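Local coordinates for protein alcohol dehydrogenase, zinc-containing (PDB 5YLN) that probably works as a zinc-dependent alcohol dehydrogenase that uses NAD+, and binds zinc ions at two separate sites, at residues A7-K12 with S17-D22; C90-G95 with R129-D134; G167-G172 with V242-E247; S174-G179 with Q259-V264; E330-V335 with V347-D352. All coordinates share one frame; numbering follows the deposited sequence.

Following the chain from the N terminus, interaction 1 comes first and closes the short turn of the hairpin formed by strands 4-12 and 15-22. Interaction 2 closes a longer loop in the GroES-like region, which holds the zinc-binding lobe. Interactions 3 and 4 cross, because residues 174-179 lie between 167-172 and 242-247, while 259-264 follows. Interaction 3 packs the loop before strand 174-178 on strand 242-247, and interaction 4 packs the end of helix 252-261 on strand 174-178 of the same parallel Rossmann sheet. Interaction 5 closes a short loop near the C terminus, packing helix 329-337 on strand 347-350, which pairs with strand 33-39. It touches interaction 1 where Tyr8 meets Tyr333.

Interaction 1: residues A7-K12 with S17-D22; sequences AYTYVK and SFVDVD
Thr9 meets Ser17, Val19 and Val21 with successive atoms of its side chain. Its CB lies 3.9 Å from Ser17 O. One bond further, Thr9 OG1 donates a hydrogen bond of 3.0 Å to the same Ser17 O, in the plane of that carbonyl and on a lone pair. With chi1 at 61°, OG1 sits between the backbone N and the carbonyl carbon, which turns it to the partner strand. Thr9 N also bonds to Ser17 O, but from a position 36° out of the carbonyl plane. Two donors of one residue therefore grip this oxygen. The other branch, Thr9 CG2, packs at 3.6 Å on Val19 CG2, and the two side chains cross at about a right angle. The tip of CG2 also points to the tip of Val21 CG1.

These residues belong to an antiparallel beta hairpin, strand 4-12 followed by strand 15-22. Thr9 pairs with Ser17 and Ala7 with Val19 as hydrogen-bonded pairs, and Tyr8 faces Phe18 as a non-hydrogen-bonded pair. A classic beta bulge at Val11 and Lys12 interrupts the regular pairing near the turn. Ala7 shares the face of Thr9, and its CB touches Val21 CG2 at 3.7 Å.

On the other face, Tyr8 CD1 approaches Phe18 N at 3.5 Å, with Phe18 CA at the edge of the tyrosine ring and in its plane. Phe18 CA also makes a CA-H...O contact of 3.3 Å with Ala7 O. Beyond the hairpin, helix 329-337 covers this face, with Ile329 touching both Tyr8 and Phe18.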
# COMPACT_ATOMS: atom_id res chain seq x y z
N ALA A 7 11.65 -12.63 -37.50
CA ALA A 7 11.51 -12.20 -36.12
C ALA A 7 12.23 -10.87 -35.90
O ALA A 7 13.19 -10.55 -36.60
CB ALA A 7 12.05 -13.26 -35.16
N TYR A 8 11.75 -10.09 -34.93
CA TYR A 8 12.38 -8.84 -34.51
C TYR A 8 13.14 -9.08 -33.21
O TYR A 8 12.54 -9.29 -32.15
CB TYR A 8 11.35 -7.72 -34.33
CG TYR A 8 11.95 -6.33 -34.46
CD1 TYR A 8 12.71 -5.99 -35.57
CD2 TYR A 8 11.76 -5.37 -33.46
CE1 TYR A 8 13.28 -4.71 -35.70
CE2 TYR A 8 12.31 -4.09 -33.57
CZ TYR A 8 13.07 -3.77 -34.69
OH TYR A 8 13.62 -2.51 -34.80
N THR A 9 14.47 -9.04 -33.30
CA THR A 9 15.36 -9.44 -32.22
C THR A 9 16.06 -8.23 -31.62
O THR A 9 16.49 -7.33 -32.35
CB THR A 9 16.43 -10.42 -32.73
OG1 THR A 9 17.21 -9.78 -33.74
CG2 THR A 9 15.81 -11.70 -33.31
N TYR A 10 16.18 -8.22 -30.30
CA TYR A 10 17.09 -7.32 -29.61
C TYR A 10 18.53 -7.77 -29.84
O TYR A 10 18.84 -8.96 -29.74
CB TYR A 10 16.77 -7.29 -28.12
CG TYR A 10 17.72 -6.46 -27.29
CD1 TYR A 10 17.88 -5.10 -27.55
CD2 TYR A 10 18.42 -7.01 -26.22
CE1 TYR A 10 18.73 -4.32 -26.79
CE2 TYR A 10 19.28 -6.23 -25.45
CZ TYR A 10 19.44 -4.89 -25.75
OH TYR A 10 20.30 -4.09 -25.00
N VAL A 11 19.42 -6.83 -30.15
CA VAL A 11 20.84 -7.13 -30.40
C VAL A 11 21.74 -6.59 -29.29
O VAL A 11 22.44 -7.34 -28.61
CB VAL A 11 21.30 -6.60 -31.77
CG1 VAL A 11 22.72 -7.10 -32.08
CG2 VAL A 11 20.33 -7.01 -32.86
N LYS A 12 21.71 -5.28 -29.08
CA LYS A 12 22.57 -4.58 -28.13
C LYS A 12 21.98 -3.20 -27.92
O LYS A 12 21.06 -2.80 -28.63
CB LYS A 12 24.03 -4.50 -28.65
CG LYS A 12 24.19 -3.50 -29.79
CD LYS A 12 25.35 -3.85 -30.76
CE LYS A 12 26.73 -3.61 -30.18
NZ LYS A 12 27.82 -3.61 -31.24
N SER A 17 16.80 -5.80 -34.82
CA SER A 17 16.95 -6.17 -36.22
C SER A 17 15.92 -7.22 -36.61
O SER A 17 15.73 -8.21 -35.89
CB SER A 17 18.37 -6.68 -36.49
OG SER A 17 19.19 -5.65 -37.03
N PHE A 18 15.25 -7.00 -37.75
CA PHE A 18 14.33 -7.96 -38.37
C PHE A 18 15.16 -8.99 -39.13
O PHE A 18 15.77 -8.66 -40.16
CB PHE A 18 13.36 -7.21 -39.29
CG PHE A 18 12.21 -8.05 -39.81
CD1 PHE A 18 11.29 -8.61 -38.93
CD2 PHE A 18 12.02 -8.24 -41.17
CE1 PHE A 18 10.22 -9.35 -39.41
CE2 PHE A 18 10.96 -8.99 -41.65
CZ PHE A 18 10.06 -9.54 -40.77
N VAL A 19 15.20 -10.23 -38.64
CA VAL A 19 16.16 -11.24 -39.11
C VAL A 19 15.49 -12.60 -39.22
O VAL A 19 14.38 -12.82 -38.73
CB VAL A 19 17.39 -11.32 -38.18
CG1 VAL A 19 18.17 -10.02 -38.20
CG2 VAL A 19 16.94 -11.66 -36.76
N ASP A 20 16.19 -13.54 -39.87
CA ASP A 20 15.79 -14.94 -39.89
C ASP A 20 16.30 -15.67 -38.66
O ASP A 20 17.50 -15.60 -38.34
CB ASP A 20 16.34 -15.67 -41.12
CG ASP A 20 15.99 -14.99 -42.41
OD1 ASP A 20 14.78 -14.85 -42.70
OD2 ASP A 20 16.93 -14.58 -43.13
N VAL A 21 15.41 -16.41 -37.99
CA VAL A 21 15.74 -17.29 -36.88
C VAL A 21 15.08 -18.65 -37.11
O VAL A 21 14.24 -18.81 -38.00
CB VAL A 21 15.31 -16.70 -35.52
CG1 VAL A 21 16.04 -15.38 -35.27
CG2 VAL A 21 13.81 -16.49 -35.49
N ASP A 22 15.46 -19.62 -36.28
CA ASP A 22 14.79 -20.92 -36.27
C ASP A 22 13.33 -20.77 -35.88
O ASP A 22 12.98 -19.97 -35.01
CB ASP A 22 15.46 -21.88 -35.28
CG ASP A 22 16.96 -21.96 -35.45
OD1 ASP A 22 17.64 -21.04 -34.95
OD2 ASP A 22 17.45 -22.94 -36.06

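Interaction 2: residues C90-G95 with R129-D134; sequences CVCACG and RVPHAD. With ZN (zinc ion), chain F.
His132 lays one face of its imidazole over the backbone of Cys94. Cys94 CA sits 3.5 Å from the centroid of the His132 ring and only 7° off the ring normal, a CH-pi contact almost over the centre. Cys94 CB is shifted to the far end of the same face and lies 3.4 Å from His132 NE2. The ring is put there by chi1 of His132, -57°, which places CG beside the backbone N and anti to the carbonyl carbon. The polar end has a partner outside the two segments: His132 NE2 is hydrogen-bonded to Asp110 O, which would fix the rotation of the ring. Nearer the backbone, His132 CB comes close to Ala93 O, at 3.1 Å.

Cys94 is a ligand of the structural zinc, in the lobe where four cysteines surround the metal, as in medium-chain alcohol dehydrogenases. Cys94 SG binds the zinc ion at 2.3 Å, and Cys97, Cys100 and Cys108 complete the site. A chi1 of 78° sets Cys94 SG between the backbone N and the carbonyl carbon, turned to the metal, while CA and CB stay against the histidine. Cys94 SG lies above the ring only at a distance, 5.4 Å from the His132 centroid.

Two residues before Cys94, Cys92 SG touches the proline ring, 3.9 Å from Pro131 CD. His132 also occupies the N-cap position of helix 133-136, and His132 O accepts a hydrogen bond from Thr136 OG1.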
# COMPACT_ATOMS: atom_id res chain seq x y z
N CYS A 90 0.49 -11.92 -21.79
CA CYS A 90 1.90 -11.57 -21.67
C CYS A 90 2.61 -12.34 -20.56
O CYS A 90 3.84 -12.35 -20.51
CB CYS A 90 2.06 -10.06 -21.44
SG CYS A 90 1.32 -9.42 -19.91
N VAL A 91 1.86 -13.03 -19.70
CA VAL A 91 2.39 -13.71 -18.52
C VAL A 91 2.12 -15.21 -18.66
O VAL A 91 1.00 -15.62 -18.95
CB VAL A 91 1.74 -13.17 -17.24
CG1 VAL A 91 1.93 -14.14 -16.08
CG2 VAL A 91 2.31 -11.78 -16.90
N CYS A 92 3.16 -16.03 -18.44
CA CYS A 92 3.01 -17.48 -18.42
C CYS A 92 2.77 -17.96 -16.99
O CYS A 92 3.42 -17.49 -16.05
CB CYS A 92 4.27 -18.17 -18.95
SG CYS A 92 4.81 -17.59 -20.56
N ALA A 93 1.87 -18.94 -16.85
CA ALA A 93 1.46 -19.46 -15.55
C ALA A 93 1.48 -20.98 -15.59
O ALA A 93 0.80 -21.59 -16.42
CB ALA A 93 0.06 -18.95 -15.18
N CYS A 94 2.24 -21.61 -14.69
CA CYS A 94 2.26 -23.07 -14.64
C CYS A 94 1.00 -23.63 -13.98
O CYS A 94 0.65 -24.79 -14.24
CB CYS A 94 3.51 -23.56 -13.90
SG CYS A 94 3.42 -23.44 -12.04
N GLY A 95 0.31 -22.83 -13.16
CA GLY A 95 -0.94 -23.20 -12.52
C GLY A 95 -0.81 -24.05 -11.27
O GLY A 95 -1.83 -24.39 -10.67
N ARG A 129 6.70 -20.15 -29.35
CA ARG A 129 6.57 -21.21 -28.37
C ARG A 129 5.89 -20.64 -27.13
O ARG A 129 6.35 -19.64 -26.56
CB ARG A 129 7.92 -21.82 -28.01
CG ARG A 129 7.83 -22.60 -26.70
CD ARG A 129 9.11 -23.32 -26.34
NE ARG A 129 8.89 -24.05 -25.09
CZ ARG A 129 9.32 -23.64 -23.90
NH1 ARG A 129 10.04 -22.52 -23.80
NH2 ARG A 129 9.04 -24.36 -22.81
N VAL A 130 4.80 -21.27 -26.71
CA VAL A 130 4.04 -20.82 -25.55
C VAL A 130 4.18 -21.86 -24.44
O VAL A 130 3.59 -22.94 -24.54
CB VAL A 130 2.57 -20.61 -25.91
CG1 VAL A 130 1.79 -20.15 -24.69
CG2 VAL A 130 2.46 -19.63 -27.05
N PRO A 131 4.93 -21.58 -23.37
CA PRO A 131 4.95 -22.51 -22.23
C PRO A 131 3.61 -22.50 -21.51
O PRO A 131 2.89 -21.50 -21.54
CB PRO A 131 6.06 -21.95 -21.32
CG PRO A 131 6.73 -20.84 -22.11
CD PRO A 131 5.70 -20.36 -23.10
N HIS A 132 3.27 -23.64 -20.89
CA HIS A 132 2.05 -23.79 -20.10
C HIS A 132 0.81 -23.31 -20.85
O HIS A 132 0.06 -22.45 -20.37
CB HIS A 132 2.17 -23.07 -18.77
CG HIS A 132 3.34 -23.51 -17.96
ND1 HIS A 132 3.53 -24.82 -17.57
CD2 HIS A 132 4.41 -22.82 -17.48
CE1 HIS A 132 4.66 -24.91 -16.88
NE2 HIS A 132 5.21 -23.71 -16.81
N ALA A 133 0.61 -23.88 -22.04
CA ALA A 133 -0.41 -23.37 -22.95
C ALA A 133 -1.80 -23.39 -22.33
O ALA A 133 -2.60 -22.48 -22.56
CB ALA A 133 -0.40 -24.17 -24.25
N ASP A 134 -2.11 -24.44 -21.55
CA ASP A 134 -3.44 -24.53 -20.95
C ASP A 134 -3.73 -23.35 -20.03
O ASP A 134 -4.89 -22.97 -19.85
CB ASP A 134 -3.58 -25.85 -20.19
CG ASP A 134 -4.07 -26.98 -21.08
OD1 ASP A 134 -4.82 -26.70 -22.02
OD2 ASP A 134 -3.72 -28.15 -20.83
ZN ZN F . 3.33 -21.20 -11.35

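Interaction 3: residues G167-G172 with V242-E247; sequences GKVEPG and VDVAIE
Val244 presses both of its methyl groups on Gly167, joining the loop before the first strand of the Rossmann fold to a central strand of its parallel sheet. Val244 CG2 approaches Gly167 O at 3.3 Å. The second branch, Val244 CG1, lies 3.8 Å from Gly167 CA. Gly167 has no side chain, and that lets the valine come so close to the main chain. With chi1 at -168°, CG1 is anti to the backbone N and CG2 lies beside that N; both methyls face Gly167 O, CG2 the nearer. A looser apolar contact follows: Val169 CG2 meets Val244 CG2 at 4.2 Å. No hydrogen bond links the two segments, and the contact rests on packing.

The next shell explains how the loop holds its place. Lys168 is the first residue to leave helical angles after helix 157-165. Its positive phi of 61° and two bonds back into the last turn make a Schellman motif. The chain then turns to Val169, which packs on Val175 of the neighbouring strand 174-178. Ile246 also rests on Val175, so both segments meet the same strand. Val244 itself is hydrogen-bonded through its backbone to Ser174, as expected for adjacent parallel strands.

Nearby, Glu170 OE2 and Asp243 OD2 stand 5.6 Å apart without touching. Their like charges would probably disfavour a closer approach. The chain bends at Asp243, where strand 242-247 is interrupted, and there Asp243 N forms a hydrogen bond with Ser174 OG.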
# COMPACT_ATOMS: atom_id res chain seq x y z
N GLY A 167 -5.83 0.22 -6.86
CA GLY A 167 -6.21 1.55 -6.42
C GLY A 167 -7.51 1.63 -5.69
O GLY A 167 -7.79 2.66 -5.07
N LYS A 168 -8.32 0.57 -5.75
CA LYS A 168 -9.60 0.51 -5.07
C LYS A 168 -10.55 1.59 -5.58
O LYS A 168 -11.18 2.31 -4.80
CB LYS A 168 -9.41 0.58 -3.55
CG LYS A 168 -8.55 -0.55 -2.99
CD LYS A 168 -8.58 -0.65 -1.46
CE LYS A 168 -8.06 0.61 -0.79
NZ LYS A 168 -8.13 0.63 0.71
N VAL A 169 -10.63 1.72 -6.91
CA VAL A 169 -11.67 2.55 -7.52
C VAL A 169 -13.06 2.00 -7.20
O VAL A 169 -13.32 0.80 -7.36
CB VAL A 169 -11.51 2.61 -9.05
CG1 VAL A 169 -12.61 3.50 -9.65
CG2 VAL A 169 -10.13 3.07 -9.46
N GLU A 170 -13.98 2.89 -6.84
CA GLU A 170 -15.33 2.56 -6.42
C GLU A 170 -16.27 3.66 -6.90
O GLU A 170 -15.84 4.79 -7.13
CB GLU A 170 -15.41 2.43 -4.89
CG GLU A 170 -15.17 3.77 -4.21
CD GLU A 170 -15.32 3.72 -2.70
OE1 GLU A 170 -15.65 2.63 -2.17
OE2 GLU A 170 -15.11 4.77 -2.05
N PRO A 171 -17.57 3.37 -7.01
CA PRO A 171 -18.50 4.40 -7.51
C PRO A 171 -18.48 5.65 -6.66
O PRO A 171 -18.42 5.60 -5.43
CB PRO A 171 -19.86 3.70 -7.46
CG PRO A 171 -19.53 2.25 -7.54
CD PRO A 171 -18.26 2.09 -6.76
N GLY A 172 -18.51 6.78 -7.34
CA GLY A 172 -18.51 8.06 -6.67
C GLY A 172 -17.17 8.53 -6.11
O GLY A 172 -17.12 9.62 -5.54
N VAL A 242 -7.50 13.43 -4.08
CA VAL A 242 -8.16 12.32 -4.76
C VAL A 242 -8.11 11.07 -3.91
O VAL A 242 -7.23 10.88 -3.06
CB VAL A 242 -7.53 12.10 -6.15
CG1 VAL A 242 -7.80 13.31 -7.01
CG2 VAL A 242 -6.02 11.82 -6.07
N ASP A 243 -9.10 10.18 -4.13
CA ASP A 243 -9.09 8.88 -3.48
C ASP A 243 -8.13 7.91 -4.16
O ASP A 243 -7.64 6.98 -3.51
CB ASP A 243 -10.51 8.29 -3.47
CG ASP A 243 -11.51 9.23 -2.79
OD1 ASP A 243 -11.21 9.68 -1.67
OD2 ASP A 243 -12.57 9.54 -3.39
N VAL A 244 -7.84 8.10 -5.45
CA VAL A 244 -6.94 7.22 -6.19
C VAL A 244 -6.07 8.08 -7.10
O VAL A 244 -6.58 8.95 -7.81
CB VAL A 244 -7.69 6.17 -7.04
CG1 VAL A 244 -6.70 5.12 -7.55
CG2 VAL A 244 -8.88 5.53 -6.26
N ALA A 245 -4.76 7.83 -7.08
CA ALA A 245 -3.83 8.42 -8.03
C ALA A 245 -3.12 7.27 -8.74
O ALA A 245 -2.38 6.51 -8.11
CB ALA A 245 -2.82 9.36 -7.35
N ILE A 246 -3.39 7.12 -10.02
CA ILE A 246 -2.80 6.07 -10.83
C ILE A 246 -1.58 6.66 -11.53
O ILE A 246 -1.72 7.52 -12.41
CB ILE A 246 -3.81 5.52 -11.84
CG1 ILE A 246 -5.03 4.93 -11.12
CG2 ILE A 246 -3.15 4.51 -12.78
CD1 ILE A 246 -6.20 4.59 -12.04
N GLU A 247 -0.39 6.21 -11.12
CA GLU A 247 0.89 6.66 -11.69
C GLU A 247 1.20 5.79 -12.91
O GLU A 247 1.60 4.63 -12.75
CB GLU A 247 2.00 6.57 -10.64
CG GLU A 247 3.23 7.47 -10.85
CD GLU A 247 4.17 6.99 -11.96
OE1 GLU A 247 3.99 5.88 -12.53
OE2 GLU A 247 5.12 7.72 -12.28

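Interaction 4: residues S174-G179 with Q259-V264; sequences SVAIIG and QKIIGV
Ile261 pushes the terminal methyl of its longer branch against the beta strand, and Ile261 CD1 rests on Ala176 CB at 3.7 Å. The same methyl reaches Ile178, with Ile261 CD1 4.3 Å from Ile178 CD1. One carbon atom therefore bridges two side chains that stand two residues apart on the same face of strand 174-178. A chi1 of 61° sets Ile261 CG1 between the backbone N and the carbonyl carbon. Chi2 is near extended at 158° and carries CD1 out to the strand. The backbones stay well apart, with Ala176 CA 8.7 Å from Ile261 CA, and the extended side chain of Ile261 spans most of the interval. The short side chain of Ala176 lets the isoleucine tip settle close to the sheet.

The packing belongs to the Rossmann fold. Strand 174-178 stands in the middle of the parallel sheet, beside strand 242-247. Gly179, just after it, fits the start of a GxGxxG turn, consistent with a dinucleotide-binding site. Helix 252-261 lies over the face that bears Ala176 and Ile178. Ile178 also touches Thr254, Phe257 and Cys258 of that helix, while Val175 and Ile177 point to the other side of the sheet.

Near the C-terminal end of the helix, Ile261 also packs on Val242. Backbone bonds of Val242 to Ile261 and Gly263 tie the helix end and the following short strand to the neighbouring strand. Beyond this, Val264 packs on Tyr99 of the second subunit.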
# COMPACT_ATOMS: atom_id res chain seq x y z
N SER A 174 -12.99 9.75 -6.45
CA SER A 174 -12.25 10.70 -7.26
C SER A 174 -10.93 10.05 -7.67
O SER A 174 -10.14 9.65 -6.81
CB SER A 174 -12.02 12.00 -6.49
OG SER A 174 -11.29 11.74 -5.30
N VAL A 175 -10.72 9.94 -8.96
CA VAL A 175 -9.52 9.33 -9.51
C VAL A 175 -8.77 10.38 -10.30
O VAL A 175 -9.37 11.19 -11.02
CB VAL A 175 -9.86 8.12 -10.42
CG1 VAL A 175 -8.56 7.45 -10.91
CG2 VAL A 175 -10.80 7.15 -9.69
N ALA A 176 -7.45 10.38 -10.15
CA ALA A 176 -6.57 11.08 -11.07
C ALA A 176 -5.65 10.06 -11.71
O ALA A 176 -5.16 9.14 -11.04
CB ALA A 176 -5.75 12.16 -10.36
N ILE A 177 -5.42 10.21 -13.01
CA ILE A 177 -4.48 9.37 -13.74
C ILE A 177 -3.34 10.26 -14.21
O ILE A 177 -3.57 11.30 -14.84
CB ILE A 177 -5.18 8.63 -14.89
CG1 ILE A 177 -6.27 7.74 -14.29
CG2 ILE A 177 -4.19 7.75 -15.66
CD1 ILE A 177 -7.23 7.15 -15.32
N ILE A 178 -2.12 9.89 -13.84
CA ILE A 178 -0.93 10.67 -14.15
C ILE A 178 -0.24 9.99 -15.32
O ILE A 178 0.43 8.96 -15.15
CB ILE A 178 0.02 10.80 -12.94
CG1 ILE A 178 -0.80 11.13 -11.69
CG2 ILE A 178 1.05 11.88 -13.21
CD1 ILE A 178 -1.59 12.40 -11.81
N GLY A 179 -0.39 10.57 -16.49
CA GLY A 179 0.26 10.04 -17.66
C GLY A 179 -0.80 9.55 -18.61
O GLY A 179 -1.50 8.58 -18.33
N GLN A 259 1.97 11.77 -4.86
CA GLN A 259 1.96 11.78 -3.40
C GLN A 259 1.54 13.15 -2.87
O GLN A 259 1.15 13.25 -1.71
CB GLN A 259 3.31 11.33 -2.84
CG GLN A 259 4.44 12.30 -2.96
CD GLN A 259 5.73 11.77 -2.31
OE1 GLN A 259 5.70 10.86 -1.48
NE2 GLN A 259 6.86 12.36 -2.70
N LYS A 260 1.55 14.18 -3.72
CA LYS A 260 1.08 15.49 -3.32
C LYS A 260 -0.44 15.68 -3.45
O LYS A 260 -0.99 16.61 -2.85
CB LYS A 260 1.81 16.56 -4.14
CG LYS A 260 3.29 16.64 -3.77
CD LYS A 260 3.87 18.00 -4.12
CE LYS A 260 5.15 18.30 -3.33
NZ LYS A 260 5.98 17.08 -3.12
N ILE A 261 -1.13 14.83 -4.21
CA ILE A 261 -2.55 15.05 -4.46
C ILE A 261 -3.44 14.00 -3.81
O ILE A 261 -4.66 14.16 -3.83
CB ILE A 261 -2.86 15.11 -5.98
CG1 ILE A 261 -2.47 13.79 -6.68
CG2 ILE A 261 -2.15 16.30 -6.59
CD1 ILE A 261 -3.20 13.52 -8.03
N ILE A 262 -2.85 12.95 -3.24
CA ILE A 262 -3.64 11.88 -2.67
C ILE A 262 -4.25 12.36 -1.36
O ILE A 262 -3.62 13.07 -0.58
CB ILE A 262 -2.76 10.64 -2.50
CG1 ILE A 262 -3.62 9.41 -2.26
CG2 ILE A 262 -1.71 10.83 -1.41
CD1 ILE A 262 -4.49 9.06 -3.46
N GLY A 263 -5.52 12.02 -1.14
CA GLY A 263 -6.21 12.43 0.07
C GLY A 263 -6.13 11.38 1.16
O GLY A 263 -5.61 10.29 0.95
N VAL A 264 -6.67 11.76 2.34
CA VAL A 264 -6.81 10.80 3.43
C VAL A 264 -7.51 9.55 2.92
O VAL A 264 -8.53 9.63 2.23
CB VAL A 264 -7.60 11.42 4.60
CG1 VAL A 264 -7.96 10.32 5.59
CG2 VAL A 264 -6.80 12.51 5.29

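Interaction 5: residues E330-V335 with V347-D352; sequences EKAYEV and VIIEND
Helix 329-337 packs through Ala332 on strand 347-350, the last strand of a beta-alpha-beta crossover that starts at strand 322-325. Ala332 CB is the atom that does the touching. It lies 4.0 Å from Ile349 CD1 and at a similar distance from Ile349 CG1, so the methyl sits beside the end of the isoleucine chain. Ile349 CG1 lies anti to the carbonyl carbon (chi1 -58°), and the extended chi2 carries CD1 on to the helix. Val347, two residues earlier on the same face of the strand, adds a looser contact of 4.3 Å from its CG2 to Ala332 CB. No hydrogen bond crosses here; the contact is buried and apolar. The side chain of Val347 is about 10 Å from that of Cys42, a zinc ligand.

Phe324 of the parallel strand 322-325 touches Ala332 and Val335. On its other edge strand 347-350 pairs antiparallel with strand 33-39. One residue along the helix, Tyr333 packs on Leu46 and Ile49 of helix 43-50, and its ring meets that of Tyr8 from the N-terminal hairpin.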
# COMPACT_ATOMS: atom_id res chain seq x y z
N GLU A 330 9.91 -2.59 -38.55
CA GLU A 330 10.81 -1.45 -38.35
C GLU A 330 10.06 -0.12 -38.43
O GLU A 330 10.26 0.77 -37.60
CB GLU A 330 11.94 -1.45 -39.39
CG GLU A 330 12.85 -2.66 -39.36
CD GLU A 330 14.30 -2.31 -39.06
OE1 GLU A 330 14.64 -1.10 -39.01
OE2 GLU A 330 15.12 -3.24 -38.86
N LYS A 331 9.21 0.04 -39.45
CA LYS A 331 8.40 1.25 -39.53
C LYS A 331 7.47 1.38 -38.34
O LYS A 331 7.21 2.50 -37.86
CB LYS A 331 7.58 1.27 -40.81
CG LYS A 331 8.33 1.56 -42.09
CD LYS A 331 7.43 1.24 -43.26
CE LYS A 331 8.13 1.40 -44.60
NZ LYS A 331 8.05 2.80 -45.08
N ALA A 332 6.92 0.26 -37.86
CA ALA A 332 5.99 0.30 -36.73
C ALA A 332 6.68 0.86 -35.48
O ALA A 332 6.12 1.69 -34.76
CB ALA A 332 5.41 -1.09 -36.45
N TYR A 333 7.90 0.39 -35.22
CA TYR A 333 8.69 0.93 -34.11
C TYR A 333 8.98 2.42 -34.29
O TYR A 333 8.96 3.18 -33.32
CB TYR A 333 9.99 0.15 -33.99
CG TYR A 333 9.88 -0.99 -33.02
CD1 TYR A 333 9.39 -2.23 -33.43
CD2 TYR A 333 10.24 -0.82 -31.69
CE1 TYR A 333 9.28 -3.28 -32.54
CE2 TYR A 333 10.13 -1.87 -30.78
CZ TYR A 333 9.66 -3.10 -31.22
OH TYR A 333 9.55 -4.14 -30.33
N GLU A 334 9.29 2.85 -35.52
CA GLU A 334 9.55 4.26 -35.76
C GLU A 334 8.35 5.13 -35.37
O GLU A 334 8.52 6.20 -34.79
CB GLU A 334 9.90 4.49 -37.23
CG GLU A 334 9.98 5.97 -37.60
CD GLU A 334 11.15 6.69 -36.93
OE1 GLU A 334 12.14 6.03 -36.54
OE2 GLU A 334 11.06 7.93 -36.79
N VAL A 335 7.13 4.67 -35.68
CA VAL A 335 5.93 5.45 -35.40
C VAL A 335 5.65 5.46 -33.90
O VAL A 335 5.34 6.50 -33.32
CB VAL A 335 4.74 4.89 -36.19
CG1 VAL A 335 3.42 5.39 -35.60
CG2 VAL A 335 4.86 5.23 -37.71
N VAL A 347 -0.05 0.57 -31.79
CA VAL A 347 -0.05 0.11 -33.17
C VAL A 347 -0.45 -1.35 -33.19
O VAL A 347 -0.28 -2.09 -32.22
CB VAL A 347 1.32 0.31 -33.87
CG1 VAL A 347 1.90 1.67 -33.54
CG2 VAL A 347 2.30 -0.81 -33.51
N ILE A 348 -1.00 -1.79 -34.32
CA ILE A 348 -1.27 -3.21 -34.53
C ILE A 348 -0.43 -3.68 -35.71
O ILE A 348 -0.30 -2.99 -36.73
CB ILE A 348 -2.78 -3.49 -34.73
CG1 ILE A 348 -3.07 -4.98 -34.62
CG2 ILE A 348 -3.24 -3.05 -36.06
CD1 ILE A 348 -3.58 -5.38 -33.28
N ILE A 349 0.18 -4.85 -35.55
CA ILE A 349 1.09 -5.42 -36.53
C ILE A 349 0.53 -6.77 -36.94
O ILE A 349 0.34 -7.65 -36.10
CB ILE A 349 2.51 -5.57 -35.96
CG1 ILE A 349 3.05 -4.21 -35.51
CG2 ILE A 349 3.43 -6.17 -37.02
CD1 ILE A 349 4.16 -4.31 -34.49
N GLU A 350 0.27 -6.95 -38.24
CA GLU A 350 -0.39 -8.13 -38.78
C GLU A 350 0.61 -9.00 -39.53
O GLU A 350 1.38 -8.50 -40.35
CB GLU A 350 -1.54 -7.75 -39.70
CG GLU A 350 -2.43 -8.93 -40.04
CD GLU A 350 -3.58 -8.56 -40.94
OE1 GLU A 350 -3.65 -7.39 -41.37
OE2 GLU A 350 -4.41 -9.44 -41.21
N ASN A 351 0.55 -10.31 -39.28
CA ASN A 351 1.48 -11.27 -39.88
C ASN A 351 1.10 -11.48 -41.34
O ASN A 351 0.22 -12.28 -41.68
CB ASN A 351 1.46 -12.59 -39.11
CG ASN A 351 2.45 -13.62 -39.66
OD1 ASN A 351 3.06 -13.41 -40.72
ND2 ASN A 351 2.60 -14.72 -38.96
N ASP A 352 1.79 -10.76 -42.23
CA ASP A 352 1.59 -10.87 -43.66
C ASP A 352 2.53 -11.89 -44.30
O ASP A 352 2.58 -11.97 -45.52
CB ASP A 352 1.80 -9.50 -44.34
CG ASP A 352 3.22 -8.96 -44.15
OD1 ASP A 352 3.82 -9.24 -43.09
OD2 ASP A 352 3.74 -8.25 -45.06